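Local structure of putative DNA binding protein (Bacteroides thetaiotaomicron VPI-5482, 3HTN) at residues Asn7-Tyr11 and Ser21-Thr26. The protein is of unknown function but binds metal ions through a Plants and Prokaryotes Conserved (PCC) domain, and is only putatively a DNA-binding protein. Numbering follows the deposited sequence.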
loop_
_atom_site.group_PDB
_atom_site.type_symbol
_atom_site.label_atom_id
_atom_site.label_comp_id
_atom_site.label_asym_id
_atom_site.label_seq_id
_atom_site.Cartn_x
_atom_site.Cartn_y
_atom_site.Cartn_z
ATOM N N ASN A 7 17.089 17.710 -14.205
ATOM C CA ASN A 7 15.829 17.812 -13.412
ATOM C C ASN A 7 15.030 16.520 -13.572
ATOM O O ASN A 7 14.755 16.098 -14.702
ATOM C CB ASN A 7 14.984 19.006 -13.849
ATOM C CG ASN A 7 13.873 19.338 -12.847
ATOM O OD1 ASN A 7 14.134 19.511 -11.652
ATOM N ND2 ASN A 7 12.632 19.447 -13.336
HETATM N N MSE A 8 14.674 15.890 -12.453
HETATM C CA MSE A 8 13.939 14.624 -12.479
HETATM C C MSE A 8 12.564 14.647 -11.810
HETATM O O MSE A 8 11.803 13.698 -11.965
HETATM C CB MSE A 8 14.812 13.534 -11.858
HETATM C CG MSE A 8 15.936 13.097 -12.775
HETATM SE SE MSE A 8 16.908 11.625 -12.030
HETATM C CE MSE A 8 17.888 12.612 -10.654
ATOM N N TYR A 9 12.226 15.717 -11.095
ATOM C CA TYR A 9 10.968 15.757 -10.366
ATOM C C TYR A 9 10.625 17.165 -9.933
ATOM O O TYR A 9 11.483 18.065 -9.947
ATOM C CB TYR A 9 11.072 14.878 -9.095
ATOM C CG TYR A 9 12.292 15.183 -8.273
ATOM C CD1 TYR A 9 12.357 16.318 -7.454
ATOM C CD2 TYR A 9 13.423 14.371 -8.357
ATOM C CE1 TYR A 9 13.514 16.626 -6.756
ATOM C CE2 TYR A 9 14.579 14.669 -7.652
ATOM C CZ TYR A 9 14.611 15.785 -6.847
ATOM O OH TYR A 9 15.770 16.068 -6.158
ATOM N N SER A 10 9.358 17.354 -9.571
ATOM C CA SER A 10 8.874 18.560 -8.904
ATOM C C SER A 10 8.186 18.059 -7.639
ATOM O O SER A 10 7.691 16.923 -7.599
ATOM C CB SER A 10 7.922 19.363 -9.788
ATOM O OG SER A 10 6.766 18.626 -10.132
ATOM N N TYR A 11 8.135 18.896 -6.610
ATOM C CA TYR A 11 7.602 18.483 -5.325
ATOM C C TYR A 11 6.916 19.607 -4.561
ATOM O O TYR A 11 7.089 20.778 -4.882
ATOM C CB TYR A 11 8.713 17.881 -4.463
ATOM C CG TYR A 11 9.730 18.895 -4.063
ATOM C CD1 TYR A 11 10.813 19.165 -4.884
ATOM C CD2 TYR A 11 9.617 19.585 -2.864
ATOM C CE1 TYR A 11 11.748 20.107 -4.541
ATOM C CE2 TYR A 11 10.552 20.541 -2.507
ATOM C CZ TYR A 11 11.615 20.791 -3.358
ATOM O OH TYR A 11 12.560 21.719 -3.017
ATOM N N SER A 21 6.245 14.566 -7.692
ATOM C CA SER A 21 5.787 14.287 -9.034
ATOM C C SER A 21 7.001 14.076 -9.912
ATOM O O SER A 21 7.719 15.014 -10.226
ATOM C CB SER A 21 4.906 15.419 -9.533
ATOM O OG SER A 21 4.425 15.115 -10.813
ATOM N N ILE A 22 7.246 12.830 -10.286
ATOM C CA ILE A 22 8.433 12.506 -11.057
ATOM C C ILE A 22 8.183 12.900 -12.512
ATOM O O ILE A 22 7.044 12.829 -13.005
ATOM C CB ILE A 22 8.788 11.000 -10.883
ATOM C CG1 ILE A 22 9.099 10.706 -9.397
ATOM C CG2 ILE A 22 9.954 10.633 -11.780
ATOM C CD1 ILE A 22 9.587 9.346 -9.092
ATOM N N ASN A 23 9.236 13.386 -13.189
ATOM C CA ASN A 23 9.137 13.782 -14.585
ATOM C C ASN A 23 8.850 12.573 -15.449
ATOM O O ASN A 23 9.302 11.465 -15.159
ATOM C CB ASN A 23 10.440 14.440 -15.087
ATOM C CG ASN A 23 10.716 15.785 -14.453
ATOM O OD1 ASN A 23 9.917 16.304 -13.694
ATOM N ND2 ASN A 23 11.898 16.336 -14.741
ATOM N N ASN A 24 8.143 12.776 -16.544
ATOM C CA ASN A 24 7.866 11.688 -17.442
ATOM C C ASN A 24 9.175 11.182 -18.056
ATOM O O ASN A 24 10.184 11.912 -18.135
ATOM C CB ASN A 24 6.926 12.148 -18.544
ATOM C CG ASN A 24 6.188 11.007 -19.207
ATOM O OD1 ASN A 24 6.272 9.859 -18.770
ATOM N ND2 ASN A 24 5.461 11.317 -20.287
ATOM N N HIS A 25 9.171 9.923 -18.473
ATOM C CA HIS A 25 10.317 9.294 -19.133
ATOM C C HIS A 25 11.568 9.234 -18.269
ATOM O O HIS A 25 12.687 9.165 -18.785
ATOM C CB HIS A 25 10.646 10.005 -20.457
ATOM C CG HIS A 25 9.457 10.226 -21.320
ATOM N ND1 HIS A 25 8.651 9.194 -21.740
ATOM C CD2 HIS A 25 8.938 11.354 -21.850
ATOM C CE1 HIS A 25 7.689 9.675 -22.504
ATOM N NE2 HIS A 25 7.831 10.986 -22.570
ATOM N N THR A 26 11.379 9.237 -16.958
ATOM C CA THR A 26 12.459 9.249 -16.000
ATOM C C THR A 26 12.435 7.955 -15.213
ATOM O O THR A 26 11.352 7.425 -14.947
ATOM C CB THR A 26 12.251 10.444 -15.074
ATOM O OG1 THR A 26 12.226 11.637 -15.883
ATOM C CG2 THR A 26 13.342 10.580 -14.049
HETATM O O HOH W 1 14.048 13.454 -16.122
HETATM O O HOH W 2 7.609 16.674 -12.434
#
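Ser10 and Ser21 form a hydrogen-bonded antiparallel pair, Ser21 N giving its proton to Ser10 O at 2.8 Å and Ser10 N returning one to Ser21 O. The next bond falls just past the strand, where Asn23 N reaches Met8 O at 2.9 Å; it is nearly straight at the hydrogen, although the donor stands 40° out of the carbonyl plane. Between the two lies the non-hydrogen-bonded pair of Tyr9 and Ile22, whose CA atoms approach to 4.2 Å.

The amide of Asn23 lies across the backbone of the facing segment. With CG anti to its own carbonyl carbon (chi1 -68°), Asn23 CG rests 3.4 Å from Met8 C, and Asn23 ND2 comes within 2.9 Å of Asn7 O. On the other branch, Asn23 OD1 accepts a proton from a water O at 2.7 Å; the same water donates to Ser21 O and, in the Ser10 conformer described, accepts from Ser10 OG. With an alanine in place of Asn23, this water would probably lose the carboxamide oxygen it donates to, and a gap would open beside the Met8 carbonyl. A second water links Asn7 O to Thr26 OG1.

Apolar contact is slight: the methyl CG2 of Thr26 touches Met8 CG at 3.8 Å, the two side chains crossing at about a right angle. Ile22 CG2 makes a separate van der Waals contact with Met8 O. The selenomethionine side chain, in one of its two conformers, leads away and touches Lys30, Ala31 and Ala34 of helix 28-39. On the Ser10 and Ser21 face, Phe147 of the second subunit packs against both serines.

Asn23 to Thr26 make a type II turn leading toward helix 28-39. The pairing joins the open end of the beta hairpin of strands 9-14 and 17-22, at one edge of the large antiparallel sheet formed within this PCC-domain chain.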